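Local coordinates for thioredoxin-like protein (Bacteroides caccae ATCC 43185, PDB 4YOD), which is of unknown function but probably takes part in thiol-disulfide redox chemistry through a thioredoxin-like domain that follows an all-helical domain, at residues Thr16-Pro21 against Ala31-Lys36; His37-Val42 against Arg80-Arg85; Gln58-Tyr63 against Asp98-Tyr103. All coordinates share one frame; numbering follows the deposited sequence.

Contact 1 (Thr16-Pro21 against Ala31-Lys36)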
loop_
_atom_site.group_PDB
_atom_site.type_symbol
_atom_site.label_atom_id
_atom_site.label_comp_id
_atom_site.label_asym_id
_atom_site.label_seq_id
_atom_site.Cartn_x
_atom_site.Cartn_y
_atom_site.Cartn_z
ATOM N N THR A 16 -18.329 5.755 22.564
ATOM C CA THR A 16 -19.018 7.021 22.308
ATOM C C THR A 16 -18.116 7.970 21.508
ATOM O O THR A 16 -16.949 8.163 21.844
ATOM C CB THR A 16 -19.481 7.663 23.643
ATOM O OG1 THR A 16 -20.299 6.729 24.354
ATOM C CG2 THR A 16 -20.266 8.966 23.437
ATOM N N LEU A 17 -18.686 8.561 20.461
ATOM C CA LEU A 17 -18.037 9.551 19.616
ATOM C C LEU A 17 -18.148 10.941 20.264
ATOM O O LEU A 17 -19.145 11.209 20.943
ATOM C CB LEU A 17 -18.686 9.571 18.218
ATOM C CG LEU A 17 -18.152 8.580 17.200
ATOM C CD1 LEU A 17 -19.130 8.395 16.069
ATOM C CD2 LEU A 17 -16.829 9.040 16.638
ATOM N N PRO A 18 -17.162 11.849 20.058
ATOM C CA PRO A 18 -17.303 13.206 20.610
ATOM C C PRO A 18 -18.316 14.015 19.791
ATOM O O PRO A 18 -18.477 13.771 18.593
ATOM C CB PRO A 18 -15.888 13.770 20.493
ATOM C CG PRO A 18 -15.340 13.103 19.280
ATOM C CD PRO A 18 -15.923 11.718 19.260
ATOM N N ALA A 19 -19.004 14.962 20.433
ATOM C CA ALA A 19 -20.008 15.792 19.765
ATOM C C ALA A 19 -19.358 16.933 18.967
ATOM O O ALA A 19 -18.587 17.719 19.525
ATOM C CB ALA A 19 -20.983 16.354 20.789
ATOM N N ILE A 20 -19.671 17.013 17.658
ATOM C CA ILE A 20 -19.177 18.068 16.759
ATOM C C ILE A 20 -20.029 19.348 16.985
ATOM O O ILE A 20 -21.254 19.281 16.860
ATOM C CB ILE A 20 -19.178 17.614 15.264
ATOM C CG1 ILE A 20 -18.260 16.396 15.045
ATOM C CG2 ILE A 20 -18.795 18.771 14.316
ATOM C CD1 ILE A 20 -18.718 15.468 13.932
ATOM N N PRO A 21 -19.398 20.511 17.298
ATOM C CA PRO A 21 -20.185 21.747 17.536
ATOM C C PRO A 21 -20.892 22.277 16.284
ATOM O O PRO A 21 -20.393 22.092 15.173
ATOM C CB PRO A 21 -19.143 22.755 18.036
ATOM C CG PRO A 21 -17.902 21.969 18.330
ATOM C CD PRO A 21 -17.947 20.746 17.476
ATOM N N ALA A 31 -14.347 17.386 9.459
ATOM C CA ALA A 31 -13.572 16.167 9.198
ATOM C C ALA A 31 -12.345 16.123 10.106
ATOM O O ALA A 31 -12.070 15.075 10.691
ATOM C CB ALA A 31 -13.156 16.105 7.733
ATOM N N GLU A 32 -11.646 17.279 10.259
ATOM C CA GLU A 32 -10.463 17.435 11.120
ATOM C C GLU A 32 -10.836 17.204 12.601
ATOM O O GLU A 32 -10.117 16.476 13.290
ATOM C CB GLU A 32 -9.822 18.825 10.925
ATOM C CG GLU A 32 -8.520 19.014 11.689
ATOM C CD GLU A 32 -7.880 20.388 11.609
ATOM O OE1 GLU A 32 -8.614 21.404 11.642
ATOM O OE2 GLU A 32 -6.629 20.445 11.568
ATOM N N PHE A 33 -11.952 17.805 13.083
ATOM C CA PHE A 33 -12.402 17.629 14.474
ATOM C C PHE A 33 -12.674 16.141 14.790
ATOM O O PHE A 33 -12.271 15.653 15.847
ATOM C CB PHE A 33 -13.666 18.464 14.770
ATOM C CG PHE A 33 -14.104 18.384 16.216
ATOM C CD1 PHE A 33 -13.584 19.254 17.168
ATOM C CD2 PHE A 33 -14.998 17.401 16.636
ATOM C CE1 PHE A 33 -13.966 19.162 18.510
ATOM C CE2 PHE A 33 -15.368 17.299 17.981
ATOM C CZ PHE A 33 -14.855 18.186 18.907
ATOM N N LEU A 34 -13.367 15.445 13.880
ATOM C CA LEU A 34 -13.745 14.042 14.040
ATOM C C LEU A 34 -12.512 13.141 14.173
ATOM O O LEU A 34 -12.502 12.263 15.035
ATOM C CB LEU A 34 -14.630 13.602 12.862
ATOM C CG LEU A 34 -15.371 12.256 12.971
ATOM C CD1 LEU A 34 -16.152 12.126 14.296
ATOM C CD2 LEU A 34 -16.313 12.067 11.789
ATOM N N VAL A 35 -11.472 13.379 13.350
ATOM C CA VAL A 35 -10.238 12.603 13.383
ATOM C C VAL A 35 -9.489 12.850 14.707
ATOM O O VAL A 35 -9.122 11.888 15.387
ATOM C CB VAL A 35 -9.349 12.906 12.136
ATOM C CG1 VAL A 35 -7.891 12.515 12.361
ATOM C CG2 VAL A 35 -9.891 12.223 10.879
ATOM N N LYS A 36 -9.281 14.120 15.074
ATOM C CA LYS A 36 -8.490 14.494 16.236
ATOM C C LYS A 36 -9.068 14.036 17.575
ATOM O O LYS A 36 -8.292 13.631 18.439
ATOM C CB LYS A 36 -8.258 16.006 16.254
ATOM C CG LYS A 36 -7.107 16.408 15.318
ATOM C CD LYS A 36 -6.972 17.919 15.141
ATOM C CE LYS A 36 -5.818 18.266 14.227
ATOM N NZ LYS A 36 -5.626 19.736 14.101
#
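F33 is met by four consecutive residues, P18 to P21, and its neighbour L34 by L17 and I20. The motif is an extended N-terminal segment laid against helix 27-37, the first helix of the all-helical domain. P21 lies over one face of the F33 ring. Its CD sits nearly above the ring centre, 4.3 Å from the centroid and 9° off the normal, which makes a CH-pi contact. A19 contributes its backbone: A19 O lies 3.6 Å from F33 CE2, in an oblique approach. The I20 and F33 side chains run alongside each other, pointing opposite ways, with I20 CG1 3.8 Å from F33 CD2. P18 adds a looser touch through CB, 4.4 Å from F33 CE2.

F33 reaches the segment because its CG is anti to the backbone N (chi1 -176°), which carries the ring off the helix and against P18-P21. L34, the next residue on the helix, makes the second centre. Its CD1 lies between two apolar ends, 3.9 Å from L17 CD2 and 4.2 Å from I20 CD1. No hydrogen bond crosses; the contact is mostly apolar, with A19 O the polar atom against the ring. About 293 Å² is buried in all, at the surface of the domain.

Further out, H37 is shared: the F33 ring stacks on it and P18 touches it. F33 also touches M24. L34 packs on I66 of helix 53-66, and L17 on Y38. V35 takes another side of the helix and meets I66, L67 and V70. One helical turn apart, E32 and K36 form a salt bridge away from the segment. K36 NZ stands 2.8 Å from E32 OE2 and approaches from above the carboxylate plane, 66° out of it.

Contact 2 (His37-Val42 against Arg80-Arg85); sequences HYWDNV and RKTIDR
R85 bonds to the backbone carbonyls of W39 and V42, and T82 packs on the W39 indole.

The hydrogen bonds come from the two terminal nitrogens of R85. R85 NH1 gives to W39 O at 2.8 Å, and R85 NH2 to V42 O at 3.0 Å along a more bent path. The R85 chain bends at chi3 (69°), which turns the edge of the guanidinium to both carbonyls. NH1 stands 68° out of the W39 carbonyl plane. V42 N reaches the same oxygen from the opposite face, so W39 O takes two bonds. A further bond lies within the loop, where H37 ND1 gives to D40 OD2 at 2.8 Å on its syn side.

The apolar contacts centre on the buried W39. T82 CG2 lies over one face of the five-membered ring, 3.8 Å from its centroid and 24° off the normal, as a CH-pi contact. Y38 CD2 covers the other face, and Y63 meets the indole edge-to-face. T82 OG1 turns to other partners, bonding to A78 O and to Y63 OH.

H37-D40 and W39-V42 are overlapping type I beta turns. The arrangement is thus a loop of successive turns between helices 27-37 and 53-66, tied to helix 72-85 by an arginine that binds two main-chain carbonyls, within the helical domain.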
loop_
_atom_site.group_PDB
_atom_site.type_symbol
_atom_site.label_atom_id
_atom_site.label_comp_id
_atom_site.label_asym_id
_atom_site.label_seq_id
_atom_site.Cartn_x
_atom_site.Cartn_y
_atom_site.Cartn_z
ATOM N N HIS A 37 -10.404 14.055 17.736
ATOM C CA HIS A 37 -11.072 13.739 18.996
ATOM C C HIS A 37 -11.751 12.362 19.015
ATOM O O HIS A 37 -12.363 12.009 20.023
ATOM C CB HIS A 37 -12.119 14.832 19.295
ATOM C CG HIS A 37 -11.506 16.186 19.467
ATOM N ND1 HIS A 37 -11.284 16.719 20.725
ATOM C CD2 HIS A 37 -11.032 17.047 18.536
ATOM C CE1 HIS A 37 -10.694 17.889 20.519
ATOM N NE2 HIS A 37 -10.515 18.126 19.217
ATOM N N TYR A 38 -11.581 11.565 17.952
ATOM C CA TYR A 38 -12.223 10.257 17.754
ATOM C C TYR A 38 -12.171 9.342 18.966
ATOM O O TYR A 38 -13.194 8.733 19.282
ATOM C CB TYR A 38 -11.602 9.520 16.542
ATOM C CG TYR A 38 -12.412 8.324 16.089
ATOM C CD1 TYR A 38 -13.512 8.483 15.250
ATOM C CD2 TYR A 38 -12.135 7.045 16.568
ATOM C CE1 TYR A 38 -14.295 7.392 14.868
ATOM C CE2 TYR A 38 -12.902 5.947 16.185
ATOM C CZ TYR A 38 -13.984 6.128 15.337
ATOM O OH TYR A 38 -14.755 5.061 14.964
ATOM N N TRP A 39 -10.988 9.231 19.614
ATOM C CA TRP A 39 -10.731 8.312 20.717
ATOM C C TRP A 39 -10.769 8.956 22.104
ATOM O O TRP A 39 -10.406 8.295 23.075
ATOM C CB TRP A 39 -9.343 7.658 20.499
ATOM C CG TRP A 39 -9.255 6.850 19.232
ATOM C CD1 TRP A 39 -8.699 7.242 18.051
ATOM C CD2 TRP A 39 -9.802 5.540 19.002
ATOM N NE1 TRP A 39 -8.799 6.233 17.120
ATOM C CE2 TRP A 39 -9.487 5.182 17.670
ATOM C CE3 TRP A 39 -10.495 4.614 19.809
ATOM C CZ2 TRP A 39 -9.841 3.940 17.120
ATOM C CZ3 TRP A 39 -10.852 3.384 19.262
ATOM C CH2 TRP A 39 -10.537 3.063 17.929
ATOM N N ASP A 40 -11.201 10.220 22.204
ATOM C CA ASP A 40 -11.249 10.984 23.454
ATOM C C ASP A 40 -12.022 10.304 24.603
ATOM O O ASP A 40 -11.641 10.485 25.758
ATOM C CB ASP A 40 -11.890 12.360 23.198
ATOM C CG ASP A 40 -10.973 13.423 22.613
ATOM O OD1 ASP A 40 -9.869 13.067 22.137
ATOM O OD2 ASP A 40 -11.358 14.618 22.640
ATOM N N ASN A 41 -13.092 9.541 24.296
ATOM C CA ASN A 41 -13.936 8.917 25.323
ATOM C C ASN A 41 -13.598 7.449 25.563
ATOM O O ASN A 41 -14.359 6.735 26.211
ATOM C CB ASN A 41 -15.408 9.082 24.957
ATOM C CG ASN A 41 -15.823 10.527 24.953
ATOM O OD1 ASN A 41 -15.161 11.399 25.531
ATOM N ND2 ASN A 41 -16.903 10.821 24.286
ATOM N N VAL A 42 -12.423 7.034 25.116
ATOM C CA VAL A 42 -11.943 5.661 25.263
ATOM C C VAL A 42 -10.840 5.606 26.347
ATOM O O VAL A 42 -9.995 6.496 26.419
ATOM C CB VAL A 42 -11.463 5.133 23.879
ATOM C CG1 VAL A 42 -10.715 3.804 23.988
ATOM C CG2 VAL A 42 -12.650 4.997 22.914
ATOM N N ARG A 80 -0.442 8.358 14.713
ATOM C CA ARG A 80 0.706 8.293 15.631
ATOM C C ARG A 80 0.264 8.567 17.094
ATOM O O ARG A 80 0.588 7.766 17.981
ATOM C CB ARG A 80 1.821 9.272 15.199
ATOM C CG ARG A 80 3.020 9.316 16.157
ATOM C CD ARG A 80 3.757 7.996 16.196
ATOM N NE ARG A 80 4.773 7.933 17.249
ATOM C CZ ARG A 80 6.076 8.046 17.034
ATOM N NH1 ARG A 80 6.538 8.256 15.808
ATOM N NH2 ARG A 80 6.931 7.948 18.041
ATOM N N LYS A 81 -0.481 9.675 17.333
ATOM C CA LYS A 81 -0.974 10.001 18.685
ATOM C C LYS A 81 -1.844 8.883 19.274
ATOM O O LYS A 81 -1.709 8.590 20.457
ATOM C CB LYS A 81 -1.782 11.307 18.700
ATOM C CG LYS A 81 -0.933 12.560 18.654
ATOM C CD LYS A 81 -1.819 13.800 18.640
ATOM C CE LYS A 81 -1.070 15.040 18.205
ATOM N NZ LYS A 81 -0.069 15.473 19.217
ATOM N N THR A 82 -2.707 8.248 18.451
ATOM C CA THR A 82 -3.608 7.164 18.897
ATOM C C THR A 82 -2.775 5.958 19.355
ATOM O O THR A 82 -3.007 5.479 20.462
ATOM C CB THR A 82 -4.616 6.817 17.799
ATOM O OG1 THR A 82 -5.410 7.977 17.570
ATOM C CG2 THR A 82 -5.504 5.640 18.154
ATOM N N ILE A 83 -1.800 5.500 18.540
ATOM C CA ILE A 83 -0.928 4.372 18.913
ATOM C C ILE A 83 -0.144 4.710 20.198
ATOM O O ILE A 83 -0.083 3.864 21.091
ATOM C CB ILE A 83 0.029 3.902 17.761
ATOM C CG1 ILE A 83 -0.737 3.611 16.431
ATOM C CG2 ILE A 83 0.864 2.678 18.199
ATOM C CD1 ILE A 83 -1.944 2.579 16.466
ATOM N N ASP A 84 0.405 5.941 20.310
ATOM C CA ASP A 84 1.177 6.383 21.490
ATOM C C ASP A 84 0.354 6.243 22.760
ATOM O O ASP A 84 0.872 5.805 23.790
ATOM C CB ASP A 84 1.654 7.835 21.344
ATOM C CG ASP A 84 2.803 8.046 20.362
ATOM O OD1 ASP A 84 3.368 7.041 19.877
ATOM O OD2 ASP A 84 3.132 9.221 20.077
ATOM N N ARG A 85 -0.937 6.586 22.680
ATOM C CA ARG A 85 -1.870 6.466 23.808
ATOM C C ARG A 85 -2.024 5.027 24.289
ATOM O O ARG A 85 -2.290 4.824 25.464
ATOM C CB ARG A 85 -3.260 7.002 23.421
ATOM C CG ARG A 85 -3.395 8.529 23.512
ATOM C CD ARG A 85 -4.867 8.946 23.438
ATOM N NE ARG A 85 -5.599 8.528 24.643
ATOM C CZ ARG A 85 -6.922 8.436 24.740
ATOM N NH1 ARG A 85 -7.694 8.751 23.707
ATOM N NH2 ARG A 85 -7.484 8.023 25.870
#

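Contact 3 (Gln58-Tyr63 against Asp98-Tyr103); sequences QAWVDY and DLADKY
W60 of helix 53-66 meets L99, A100 and Y103 of helix 90-105. The two short segments cross at -55° with their axes 10.8 Å apart.

The W60 side chain leaves its helix with CG anti to the backbone N (chi1 178°), which carries the indole across to the second helix. L99 CB sits over one face of the five-membered ring, 3.9 Å from its centroid, in a CH-pi contact. L99 holds CG anti to its carbonyl carbon (chi1 -72°), and this brings CD1 back to within 3.7 Å of W60 CB. The two side chains lie side by side and run in opposing senses. Farther along the indole, W60 CZ2 lies 3.7 Å from A100 CB. At its other end, Y103 CD2 approaches the edge of the indole near its plane, 3.9 Å from W60 CD1.

V61 makes the second centre. V61 CG2 stands over one face of the Y103 ring, 3.8 Å from the centroid, displaced to the hydroxyl end and 3.5 Å from Y103 CZ. K102 CG covers the opposite face, so the ring is held between two aliphatic groups.

W60 also packs on W39 and I83, while A100 packs on Y117 and V120. Y103 OH bonds to E57 OE2, which K102 NZ also meets in a salt bridge. The lysine's charge would be expected to stabilise the ionised carboxylate. Between the two segments there is no hydrogen bond: W60 NE1 is 3.6 Å from L99 O. The chemistry implies a join made by dispersion and CH-pi contacts, with the polar bonds of Y103 and K102 set at its side.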
loop_
_atom_site.group_PDB
_atom_site.type_symbol
_atom_site.label_atom_id
_atom_site.label_comp_id
_atom_site.label_asym_id
_atom_site.label_seq_id
_atom_site.Cartn_x
_atom_site.Cartn_y
_atom_site.Cartn_z
ATOM N N GLN A 58 -14.972 -2.572 15.174
ATOM C CA GLN A 58 -15.801 -1.754 14.291
ATOM C C GLN A 58 -15.455 -0.265 14.462
ATOM O O GLN A 58 -15.428 0.461 13.467
ATOM C CB GLN A 58 -17.299 -2.019 14.489
ATOM C CG GLN A 58 -18.207 -1.353 13.439
ATOM C CD GLN A 58 -17.757 -1.562 12.010
ATOM O OE1 GLN A 58 -17.424 -2.674 11.582
ATOM N NE2 GLN A 58 -17.746 -0.484 11.237
ATOM N N ALA A 59 -15.120 0.164 15.698
ATOM C CA ALA A 59 -14.660 1.528 15.991
ATOM C C ALA A 59 -13.343 1.811 15.239
ATOM O O ALA A 59 -13.199 2.885 14.646
ATOM C CB ALA A 59 -14.455 1.711 17.491
ATOM N N TRP A 60 -12.424 0.819 15.205
ATOM C CA TRP A 60 -11.148 0.937 14.479
ATOM C C TRP A 60 -11.399 1.064 12.956
ATOM O O TRP A 60 -10.775 1.900 12.320
ATOM C CB TRP A 60 -10.199 -0.233 14.774
ATOM C CG TRP A 60 -8.906 -0.141 14.001
ATOM C CD1 TRP A 60 -8.600 -0.774 12.829
ATOM C CD2 TRP A 60 -7.813 0.752 14.272
ATOM N NE1 TRP A 60 -7.355 -0.370 12.379
ATOM C CE2 TRP A 60 -6.851 0.566 13.248
ATOM C CE3 TRP A 60 -7.534 1.667 15.309
ATOM C CZ2 TRP A 60 -5.631 1.258 13.232
ATOM C CZ3 TRP A 60 -6.328 2.345 15.295
ATOM C CH2 TRP A 60 -5.392 2.144 14.266
ATOM N N VAL A 61 -12.301 0.236 12.395
ATOM C CA VAL A 61 -12.670 0.232 10.968
ATOM C C VAL A 61 -13.222 1.630 10.564
ATOM O O VAL A 61 -12.785 2.189 9.550
ATOM C CB VAL A 61 -13.676 -0.923 10.674
ATOM C CG1 VAL A 61 -14.399 -0.762 9.328
ATOM C CG2 VAL A 61 -12.982 -2.264 10.749
ATOM N N ASP A 62 -14.169 2.174 11.358
ATOM C CA ASP A 62 -14.764 3.498 11.135
ATOM C C ASP A 62 -13.705 4.623 11.230
ATOM O O ASP A 62 -13.771 5.573 10.461
ATOM C CB ASP A 62 -15.918 3.754 12.092
ATOM C CG ASP A 62 -17.144 2.911 11.768
ATOM O OD1 ASP A 62 -17.293 2.502 10.591
ATOM O OD2 ASP A 62 -17.940 2.647 12.694
ATOM N N TYR A 63 -12.712 4.476 12.116
ATOM C CA TYR A 63 -11.599 5.422 12.240
ATOM C C TYR A 63 -10.758 5.434 10.958
ATOM O O TYR A 63 -10.476 6.506 10.429
ATOM C CB TYR A 63 -10.712 5.041 13.437
ATOM C CG TYR A 63 -9.548 5.974 13.696
ATOM C CD1 TYR A 63 -9.762 7.311 14.045
ATOM C CD2 TYR A 63 -8.239 5.497 13.717
ATOM C CE1 TYR A 63 -8.691 8.168 14.310
ATOM C CE2 TYR A 63 -7.170 6.322 14.074
ATOM C CZ TYR A 63 -7.401 7.657 14.367
ATOM O OH TYR A 63 -6.335 8.468 14.694
ATOM N N ASP A 98 -2.243 -4.794 16.070
ATOM C CA ASP A 98 -2.629 -5.973 15.278
ATOM C C ASP A 98 -3.799 -5.611 14.351
ATOM O O ASP A 98 -3.791 -6.020 13.185
ATOM C CB ASP A 98 -2.977 -7.164 16.165
ATOM C CG ASP A 98 -3.425 -8.383 15.386
ATOM O OD1 ASP A 98 -2.564 -9.012 14.719
ATOM O OD2 ASP A 98 -4.645 -8.680 15.398
ATOM N N LEU A 99 -4.782 -4.814 14.841
ATOM C CA LEU A 99 -5.876 -4.320 13.992
ATOM C C LEU A 99 -5.337 -3.442 12.849
ATOM O O LEU A 99 -5.851 -3.522 11.737
ATOM C CB LEU A 99 -6.909 -3.510 14.788
ATOM C CG LEU A 99 -7.840 -4.274 15.753
ATOM C CD1 LEU A 99 -8.856 -3.338 16.329
ATOM C CD2 LEU A 99 -8.572 -5.436 15.066
ATOM N N ALA A 100 -4.316 -2.589 13.134
ATOM C CA ALA A 100 -3.666 -1.725 12.127
ATOM C C ALA A 100 -3.041 -2.576 11.023
ATOM O O ALA A 100 -3.203 -2.248 9.862
ATOM C CB ALA A 100 -2.613 -0.845 12.779
ATOM N N ASP A 101 -2.411 -3.708 11.372
ATOM C CA ASP A 101 -1.837 -4.650 10.397
ATOM C C ASP A 101 -2.992 -5.247 9.551
ATOM O O ASP A 101 -3.019 -5.077 8.324
ATOM C CB ASP A 101 -1.032 -5.748 11.144
ATOM C CG ASP A 101 -0.419 -6.874 10.323
ATOM O OD1 ASP A 101 -0.502 -6.825 9.081
ATOM O OD2 ASP A 101 0.212 -7.765 10.922
ATOM N N LYS A 102 -3.987 -5.869 10.222
ATOM C CA LYS A 102 -5.145 -6.501 9.581
ATOM C C LYS A 102 -5.840 -5.603 8.539
ATOM O O LYS A 102 -6.204 -6.095 7.474
ATOM C CB LYS A 102 -6.176 -6.930 10.650
ATOM C CG LYS A 102 -7.372 -7.702 10.113
ATOM C CD LYS A 102 -8.254 -8.191 11.247
ATOM C CE LYS A 102 -9.504 -8.880 10.743
ATOM N NZ LYS A 102 -10.330 -9.393 11.873
ATOM N N TYR A 103 -6.021 -4.309 8.829
ATOM C CA TYR A 103 -6.758 -3.453 7.903
ATOM C C TYR A 103 -5.889 -2.572 7.003
ATOM O O TYR A 103 -6.286 -2.320 5.868
ATOM C CB TYR A 103 -7.752 -2.581 8.684
ATOM C CG TYR A 103 -8.900 -3.416 9.202
ATOM C CD1 TYR A 103 -9.936 -3.810 8.358
ATOM C CD2 TYR A 103 -8.909 -3.888 10.516
ATOM C CE1 TYR A 103 -10.961 -4.640 8.808
ATOM C CE2 TYR A 103 -9.947 -4.697 10.984
ATOM C CZ TYR A 103 -10.955 -5.088 10.117
ATOM O OH TYR A 103 -11.976 -5.893 10.542
#

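From the N terminus, contact 1 closes first, folding the leading segment back on helix 27-37 over a short nine-residue connection. The chain then runs directly into H37-V42, which opens contact 2. Contact 2 closes at R80-R85, after helix 53-66 has passed. Contact 3 opens on that helix and closes at 98-103, so contacts 2 and 3 cross, whereas contact 1 stands in series with both. Y38 OH with A59 O joins contacts 2 and 3, and V35 O packs on Y63 CE1 between contacts 1 and 3. Together they tie helices 27-37, 53-66, 72-85 and 90-105 into one helical domain, ahead of the thioredoxin-like sheet.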